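Local coordinates for protein cruciferin (Brassica napus, PDB 3KGL) that probably serves as a seed storage protein, an 11S globulin laid down as a nutrient reservoir in the rapeseed, at residues K217-A229 with V236-N248. Numbering follows the deposited sequence.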
ATOM      1  N   LYS A 217      -8.566  27.661  10.424  1.00 25.57           N
ATOM      2  CA  LYS A 217      -9.593  27.628  11.436  1.00 33.36           C
ATOM      3  C   LYS A 217      -9.878  26.182  11.860  1.00 20.01           C
ATOM      4  O   LYS A 217      -9.468  25.244  11.186  1.00 15.43           O
ATOM      5  CB  LYS A 217     -10.837  28.309  10.886  1.00 23.48           C
ATOM      6  CG  LYS A 217     -10.521  29.443   9.905  1.00 21.12           C
ATOM      7  CD  LYS A 217     -10.079  28.890   8.555  1.00 53.63           C
ATOM      8  CE  LYS A 217     -10.031  29.946   7.484  1.00 23.92           C
ATOM      9  NZ  LYS A 217      -9.205  31.100   7.907  1.00 40.85           N
ATOM     10  N   ASN A 218     -10.553  26.010  12.992  1.00 19.92           N
ATOM     11  CA  ASN A 218     -11.018  24.690  13.399  1.00 22.87           C
ATOM     12  C   ASN A 218     -12.100  24.180  12.471  1.00 31.79           C
ATOM     13  O   ASN A 218     -12.604  24.910  11.612  1.00 26.02           O
ATOM     14  CB  ASN A 218     -11.532  24.692  14.844  1.00 46.56           C
ATOM     15  CG  ASN A 218     -12.750  25.579  15.035  1.00 59.45           C
ATOM     16  OD1 ASN A 218     -13.690  25.541  14.239  1.00 34.90           O
ATOM     17  ND2 ASN A 218     -12.738  26.388  16.099  1.00 28.17           N
ATOM     18  N   ILE A 219     -12.458  22.918  12.655  1.00 35.86           N
ATOM     19  CA  ILE A 219     -13.446  22.277  11.800  1.00 39.43           C
ATOM     20  C   ILE A 219     -14.791  22.982  11.877  1.00 45.78           C
ATOM     21  O   ILE A 219     -15.408  23.255  10.843  1.00 23.83           O
ATOM     22  CB  ILE A 219     -13.623  20.818  12.177  1.00 13.92           C
ATOM     23  CG1 ILE A 219     -12.402  20.022  11.744  1.00 41.60           C
ATOM     24  CG2 ILE A 219     -14.857  20.255  11.535  1.00 63.04           C
ATOM     25  CD1 ILE A 219     -12.414  18.631  12.297  1.00 38.83           C
ATOM     26  N   LEU A 220     -15.225  23.290  13.100  1.00 29.00           N
ATOM     27  CA  LEU A 220     -16.490  24.000  13.347  1.00 31.76           C
ATOM     28  C   LEU A 220     -16.642  25.309  12.574  1.00 14.65           C
ATOM     29  O   LEU A 220     -17.738  25.649  12.161  1.00 33.28           O
ATOM     30  CB  LEU A 220     -16.686  24.245  14.841  1.00 15.57           C
ATOM     31  CG  LEU A 220     -17.224  23.074  15.676  1.00 33.60           C
ATOM     32  CD1 LEU A 220     -17.189  21.753  14.923  1.00 21.64           C
ATOM     33  CD2 LEU A 220     -16.479  22.950  16.999  1.00 26.64           C
ATOM     34  N   ASN A 221     -15.548  26.034  12.368  1.00 16.98           N
ATOM     35  CA  ASN A 221     -15.591  27.277  11.607  1.00 24.06           C
ATOM     36  C   ASN A 221     -16.147  27.133  10.187  1.00 30.24           C
ATOM     37  O   ASN A 221     -16.592  28.102   9.575  1.00 49.53           O
ATOM     38  CB  ASN A 221     -14.199  27.899  11.536  1.00 23.50           C
ATOM     39  CG  ASN A 221     -14.180  29.195  10.740  1.00 51.08           C
ATOM     40  OD1 ASN A 221     -13.717  29.225   9.592  1.00 22.68           O
ATOM     41  ND2 ASN A 221     -14.693  30.272  11.341  1.00 24.65           N
ATOM     42  N   GLY A 222     -16.121  25.921   9.659  1.00 32.42           N
ATOM     43  CA  GLY A 222     -16.439  25.713   8.259  1.00 44.49           C
ATOM     44  C   GLY A 222     -17.915  25.513   8.011  1.00 49.02           C
ATOM     45  O   GLY A 222     -18.369  25.502   6.871  1.00 47.25           O
ATOM     46  N   PHE A 223     -18.670  25.334   9.085  1.00 32.41           N
ATOM     47  CA  PHE A 223     -20.104  25.169   8.963  1.00 34.83           C
ATOM     48  C   PHE A 223     -20.759  26.488   9.308  1.00 29.11           C
ATOM     49  O   PHE A 223     -20.264  27.242  10.138  1.00 53.69           O
ATOM     50  CB  PHE A 223     -20.608  24.093   9.920  1.00 35.82           C
ATOM     51  CG  PHE A 223     -20.100  22.711   9.622  1.00 29.54           C
ATOM     52  CD1 PHE A 223     -20.611  21.982   8.568  1.00 19.79           C
ATOM     53  CD2 PHE A 223     -19.148  22.126  10.428  1.00 27.68           C
ATOM     54  CE1 PHE A 223     -20.168  20.704   8.315  1.00 21.92           C
ATOM     55  CE2 PHE A 223     -18.696  20.849  10.169  1.00 38.89           C
ATOM     56  CZ  PHE A 223     -19.209  20.140   9.112  1.00 42.19           C
ATOM     57  N   THR A 224     -21.884  26.774   8.678  1.00 51.06           N
ATOM     58  CA  THR A 224     -22.634  27.955   9.054  1.00 36.30           C
ATOM     59  C   THR A 224     -23.084  27.820  10.497  1.00 38.48           C
ATOM     60  O   THR A 224     -23.416  26.731  10.956  1.00 50.02           O
ATOM     61  CB  THR A 224     -23.846  28.165   8.145  1.00 49.64           C
ATOM     62  OG1 THR A 224     -24.685  27.003   8.179  1.00 39.56           O
ATOM     63  CG2 THR A 224     -23.380  28.409   6.721  1.00 35.90           C
ATOM     64  N   PRO A 225     -23.074  28.929  11.228  1.00 28.45           N
ATOM     65  CA  PRO A 225     -23.490  28.920  12.628  1.00 49.26           C
ATOM     66  C   PRO A 225     -24.879  28.297  12.818  1.00 46.28           C
ATOM     67  O   PRO A 225     -25.146  27.719  13.869  1.00 42.08           O
ATOM     68  CB  PRO A 225     -23.512  30.409  12.983  1.00 60.87           C
ATOM     69  CG  PRO A 225     -22.549  31.033  12.044  1.00 29.71           C
ATOM     70  CD  PRO A 225     -22.635  30.260  10.779  1.00 38.28           C
ATOM     71  N   GLU A 226     -25.740  28.408  11.811  1.00 19.59           N
ATOM     72  CA  GLU A 226     -27.103  27.898  11.909  1.00 51.80           C
ATOM     73  C   GLU A 226     -27.179  26.376  11.940  1.00 41.58           C
ATOM     74  O   GLU A 226     -27.815  25.804  12.818  1.00 47.11           O
ATOM     75  CB  GLU A 226     -27.975  28.445  10.779  1.00 38.79           C
ATOM     76  CG  GLU A 226     -27.200  29.209   9.710  1.00104.08           C
ATOM     77  CD  GLU A 226     -26.932  30.658  10.106  1.00126.03           C
ATOM     78  OE1 GLU A 226     -27.645  31.162  11.012  1.00 47.75           O
ATOM     79  OE2 GLU A 226     -26.022  31.289   9.509  1.00 81.19           O
ATOM     80  N   VAL A 227     -26.538  25.723  10.978  1.00 40.33           N
ATOM     81  CA  VAL A 227     -26.524  24.265  10.924  1.00 42.61           C
ATOM     82  C   VAL A 227     -25.885  23.717  12.210  1.00 43.16           C
ATOM     83  O   VAL A 227     -26.337  22.714  12.778  1.00 25.26           O
ATOM     84  CB  VAL A 227     -25.811  23.745   9.626  1.00 28.56           C
ATOM     85  CG1 VAL A 227     -24.437  24.366   9.477  1.00 70.91           C
ATOM     86  CG2 VAL A 227     -25.688  22.234   9.620  1.00 24.15           C
ATOM     87  N   LEU A 228     -24.851  24.406  12.676  1.00 36.96           N
ATOM     88  CA  LEU A 228     -24.126  24.000  13.867  1.00 21.86           C
ATOM     89  C   LEU A 228     -25.068  24.046  15.042  1.00 26.70           C
ATOM     90  O   LEU A 228     -25.051  23.160  15.883  1.00 31.03           O
ATOM     91  CB  LEU A 228     -22.961  24.953  14.110  1.00 35.30           C
ATOM     92  CG  LEU A 228     -21.587  24.384  14.439  1.00 18.34           C
ATOM     93  CD1 LEU A 228     -21.213  23.248  13.497  1.00 43.64           C
ATOM     94  CD2 LEU A 228     -20.594  25.491  14.313  1.00 25.30           C
ATOM     95  N   ALA A 229     -25.888  25.094  15.092  1.00 34.00           N
ATOM     96  CA  ALA A 229     -26.891  25.266  16.142  1.00 30.25           C
ATOM     97  C   ALA A 229     -27.953  24.162  16.098  1.00 60.95           C
ATOM     98  O   ALA A 229     -28.331  23.585  17.128  1.00 34.16           O
ATOM     99  CB  ALA A 229     -27.545  26.627  16.016  1.00 26.59           C
ATOM    100  N   VAL A 236     -27.898  29.811  18.267  1.00 37.31           N
ATOM    101  CA  VAL A 236     -27.073  30.298  17.152  1.00 43.80           C
ATOM    102  C   VAL A 236     -25.965  31.311  17.530  1.00 52.85           C
ATOM    103  O   VAL A 236     -24.972  31.464  16.820  1.00 32.85           O
ATOM    104  CB  VAL A 236     -27.962  30.931  16.063  1.00 47.59           C
ATOM    105  CG1 VAL A 236     -27.124  31.408  14.906  1.00 14.79           C
ATOM    106  CG2 VAL A 236     -29.021  29.938  15.597  1.00 80.62           C
ATOM    107  N   ARG A 237     -26.139  32.013  18.641  1.00 56.64           N
ATOM    108  CA  ARG A 237     -25.135  32.971  19.076  1.00 38.47           C
ATOM    109  C   ARG A 237     -23.979  32.214  19.723  1.00 74.67           C
ATOM    110  O   ARG A 237     -22.818  32.599  19.591  1.00 73.06           O
ATOM    111  CB  ARG A 237     -25.757  33.987  20.038  1.00 52.76           C
ATOM    112  CG  ARG A 237     -27.208  34.335  19.672  1.00 64.65           C
ATOM    113  CD  ARG A 237     -27.747  35.523  20.451  1.00 80.68           C
ATOM    114  NE  ARG A 237     -27.523  35.397  21.888  1.00 85.88           N
ATOM    115  CZ  ARG A 237     -27.823  36.343  22.773  1.00123.30           C
ATOM    116  NH1 ARG A 237     -28.368  37.486  22.363  1.00 92.33           N
ATOM    117  NH2 ARG A 237     -27.578  36.151  24.065  1.00 69.65           N
ATOM    118  N   THR A 238     -24.312  31.122  20.407  1.00 63.56           N
ATOM    119  CA  THR A 238     -23.322  30.257  21.036  1.00 37.46           C
ATOM    120  C   THR A 238     -22.574  29.429  19.985  1.00 55.44           C
ATOM    121  O   THR A 238     -21.394  29.114  20.155  1.00 46.28           O
ATOM    122  CB  THR A 238     -23.995  29.315  22.054  1.00 44.71           C
ATOM    123  OG1 THR A 238     -24.882  30.073  22.883  1.00 68.95           O
ATOM    124  CG2 THR A 238     -22.965  28.594  22.932  1.00 10.84           C
ATOM    125  N   ALA A 239     -23.262  29.077  18.901  1.00 64.20           N
ATOM    126  CA  ALA A 239     -22.640  28.301  17.831  1.00 55.88           C
ATOM    127  C   ALA A 239     -21.561  29.129  17.152  1.00 54.93           C
ATOM    128  O   ALA A 239     -20.526  28.587  16.763  1.00 61.57           O
ATOM    129  CB  ALA A 239     -23.673  27.804  16.816  1.00 22.35           C
ATOM    130  N   GLN A 240     -21.795  30.435  17.024  1.00 31.31           N
ATOM    131  CA  GLN A 240     -20.759  31.355  16.541  1.00 45.86           C
ATOM    132  C   GLN A 240     -19.488  31.225  17.370  1.00 25.37           C
ATOM    133  O   GLN A 240     -18.387  31.149  16.831  1.00 62.85           O
ATOM    134  CB  GLN A 240     -21.241  32.807  16.587  1.00 53.58           C
ATOM    135  CG  GLN A 240     -21.766  33.360  15.268  1.00 42.33           C
ATOM    136  CD  GLN A 240     -22.968  34.277  15.457  1.00 51.20           C
ATOM    137  OE1 GLN A 240     -23.388  34.549  16.581  1.00 79.34           O
ATOM    138  NE2 GLN A 240     -23.531  34.745  14.354  1.00 42.40           N
ATOM    139  N   GLN A 241     -19.641  31.185  18.686  1.00 41.81           N
ATOM    140  CA  GLN A 241     -18.487  31.164  19.578  1.00 32.63           C
ATOM    141  C   GLN A 241     -17.635  29.945  19.389  1.00 27.09           C
ATOM    142  O   GLN A 241     -16.413  30.008  19.517  1.00 63.43           O
ATOM    143  CB  GLN A 241     -18.933  31.242  21.028  1.00 40.59           C
ATOM    144  CG  GLN A 241     -19.640  32.540  21.351  1.00 61.77           C
ATOM    145  CD  GLN A 241     -19.476  32.904  22.790  1.00 58.87           C
ATOM    146  OE1 GLN A 241     -20.437  32.888  23.558  1.00 62.58           O
ATOM    147  NE2 GLN A 241     -18.240  33.201  23.184  1.00 98.56           N
ATOM    148  N   LEU A 242     -18.289  28.829  19.102  1.00 39.67           N
ATOM    149  CA  LEU A 242     -17.600  27.569  18.889  1.00 26.15           C
ATOM    150  C   LEU A 242     -16.600  27.686  17.756  1.00 24.84           C
ATOM    151  O   LEU A 242     -15.567  27.039  17.775  1.00 40.06           O
ATOM    152  CB  LEU A 242     -18.615  26.482  18.572  1.00 39.76           C
ATOM    153  CG  LEU A 242     -19.522  26.169  19.751  1.00 42.69           C
ATOM    154  CD1 LEU A 242     -20.289  24.893  19.481  1.00 33.91           C
ATOM    155  CD2 LEU A 242     -18.673  26.044  21.011  1.00 16.47           C
ATOM    156  N   GLN A 243     -16.911  28.525  16.775  1.00 13.31           N
ATOM    157  CA  GLN A 243     -16.078  28.675  15.591  1.00 29.35           C
ATOM    158  C   GLN A 243     -14.757  29.439  15.792  1.00 31.97           C
ATOM    159  O   GLN A 243     -14.038  29.724  14.822  1.00 26.89           O
ATOM    160  CB  GLN A 243     -16.883  29.362  14.504  1.00 31.66           C
ATOM    161  CG  GLN A 243     -18.185  28.694  14.170  1.00 14.31           C
ATOM    162  CD  GLN A 243     -18.852  29.384  13.007  1.00 59.33           C
ATOM    163  OE1 GLN A 243     -19.270  30.543  13.109  1.00 51.53           O
ATOM    164  NE2 GLN A 243     -18.933  28.690  11.883  1.00 31.90           N
ATOM    165  N   ASN A 244     -14.448  29.770  17.040  1.00 25.10           N
ATOM    166  CA  ASN A 244     -13.286  30.576  17.366  1.00 24.46           C
ATOM    167  C   ASN A 244     -12.772  31.449  16.224  1.00 43.97           C
ATOM    168  O   ASN A 244     -11.577  31.447  15.913  1.00 33.38           O
ATOM    169  CB  ASN A 244     -12.163  29.681  17.854  1.00 30.90           C
ATOM    170  CG  ASN A 244     -12.253  29.395  19.312  1.00 41.11           C
ATOM    171  OD1 ASN A 244     -12.786  30.197  20.095  1.00 37.11           O
ATOM    172  ND2 ASN A 244     -11.718  28.248  19.707  1.00 21.84           N
ATOM    173  N   GLN A 245     -13.661  32.205  15.597  1.00 53.35           N
ATOM    174  CA  GLN A 245     -13.220  33.069  14.514  1.00 61.06           C
ATOM    175  C   GLN A 245     -12.400  34.212  15.067  1.00 45.82           C
ATOM    176  O   GLN A 245     -12.838  34.926  15.975  1.00 76.49           O
ATOM    177  CB  GLN A 245     -14.398  33.589  13.686  1.00 63.00           C
ATOM    178  CG  GLN A 245     -15.677  33.803  14.473  1.00106.96           C
ATOM    179  CD  GLN A 245     -16.895  33.871  13.572  1.00121.93           C
ATOM    180  OE1 GLN A 245     -17.992  34.228  14.010  1.00107.36           O
ATOM    181  NE2 GLN A 245     -16.707  33.524  12.300  1.00 75.56           N
ATOM    182  N   GLN A 246     -11.196  34.366  14.526  1.00 70.09           N
ATOM    183  CA  GLN A 246     -10.315  35.478  14.876  1.00 64.23           C
ATOM    184  C   GLN A 246      -9.540  35.257  16.186  1.00 45.75           C
ATOM    185  O   GLN A 246      -8.702  36.073  16.552  1.00 90.60           O
ATOM    186  CB  GLN A 246     -11.082  36.820  14.920  1.00 99.32           C
ATOM    187  CG  GLN A 246     -12.273  36.984  13.943  1.00107.35           C
ATOM    188  CD  GLN A 246     -11.968  36.577  12.497  1.00133.47           C
ATOM    189  OE1 GLN A 246     -10.815  36.580  12.063  1.00 59.22           O
ATOM    190  NE2 GLN A 246     -13.018  36.236  11.745  1.00 84.03           N
ATOM    191  N   ASP A 247      -9.817  34.162  16.888  1.00 40.33           N
ATOM    192  CA  ASP A 247      -9.077  33.815  18.102  1.00  9.17           C
ATOM    193  C   ASP A 247      -7.583  33.684  17.788  1.00 44.22           C
ATOM    194  O   ASP A 247      -7.179  32.883  16.939  1.00 43.35           O
ATOM    195  CB  ASP A 247      -9.627  32.518  18.701  1.00 16.18           C
ATOM    196  CG  ASP A 247      -8.897  32.095  19.973  1.00 65.35           C
ATOM    197  OD1 ASP A 247      -8.018  32.849  20.444  1.00 30.47           O
ATOM    198  OD2 ASP A 247      -9.205  31.002  20.504  1.00 26.46           O
ATOM    199  N   ASN A 248      -6.765  34.476  18.477  1.00 50.37           N
ATOM    200  CA  ASN A 248      -5.325  34.516  18.221  1.00 43.08           C
ATOM    201  C   ASN A 248      -4.468  33.791  19.250  1.00 51.68           C
ATOM    202  O   ASN A 248      -3.290  34.096  19.399  1.00 68.36           O
ATOM    203  CB  ASN A 248      -4.840  35.961  18.089  1.00 70.42           C
ATOM    204  CG  ASN A 248      -4.553  36.354  16.645  1.00129.13           C
ATOM    205  OD1 ASN A 248      -5.365  36.120  15.742  1.00 94.94           O
ATOM    206  ND2 ASN A 248      -3.387  36.962  16.422  1.00 96.37           N
TER
HETATM  207  O   HOH W   1     -11.607  28.510  13.928  1.00 34.75           O
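Q243, following helix 236-242, reaches into the turn 220-222, and its amide is the main polar link of the contact. CG lies beside its own backbone N (chi1 -55°) and the chain runs on extended, which carries NE2 to L220 O at 3.3 Å in a nearly straight bond (170°) lying in the Gln amide plane. L220 O also accepts from F223 N, on the opposite face of its plane, so two donors grip one carbonyl. The other end of the amide, OE1, rests against P225 CG at 3.5 Å. A leucine in place of Q243 would probably leave L220 O with one donor fewer and remove the straight bond between the turn and the second segment.

N218 suits its place because its short amide serves both its own segment and the neighbour. OD1 accepts from N221 N at 2.7 Å, an Asx motif beside the 3-10 turn, while ND2 gives a weak bond to L242 O. A water accepts from N218 N and donates to Q243 O, bridging the two backbones.

The apolar part lies where the axes of 225-229 and 236-242 cross at 108°, with a closest approach of 8.1 Å. Small residues suit this crossing: A239 CB packs against L228 CB at 4.0 Å and A229 CB at 4.1 Å. A229 CB also meets V236 CG2 at 3.6 Å, near the short link between the helices. P225, after the N-cap T224, sets its ring against Q240 CG; proline fits a first helical turn, where an N-H would lack a carbonyl partner within the helix.

This helical pair projects beyond the N-terminal cupin barrel. The amides of N218 and N244, flanking it, donate to A198 O, just past strand 194-196, and Y430 and G429 of the second subunit, in its helix 423-430, meet L220 and N244.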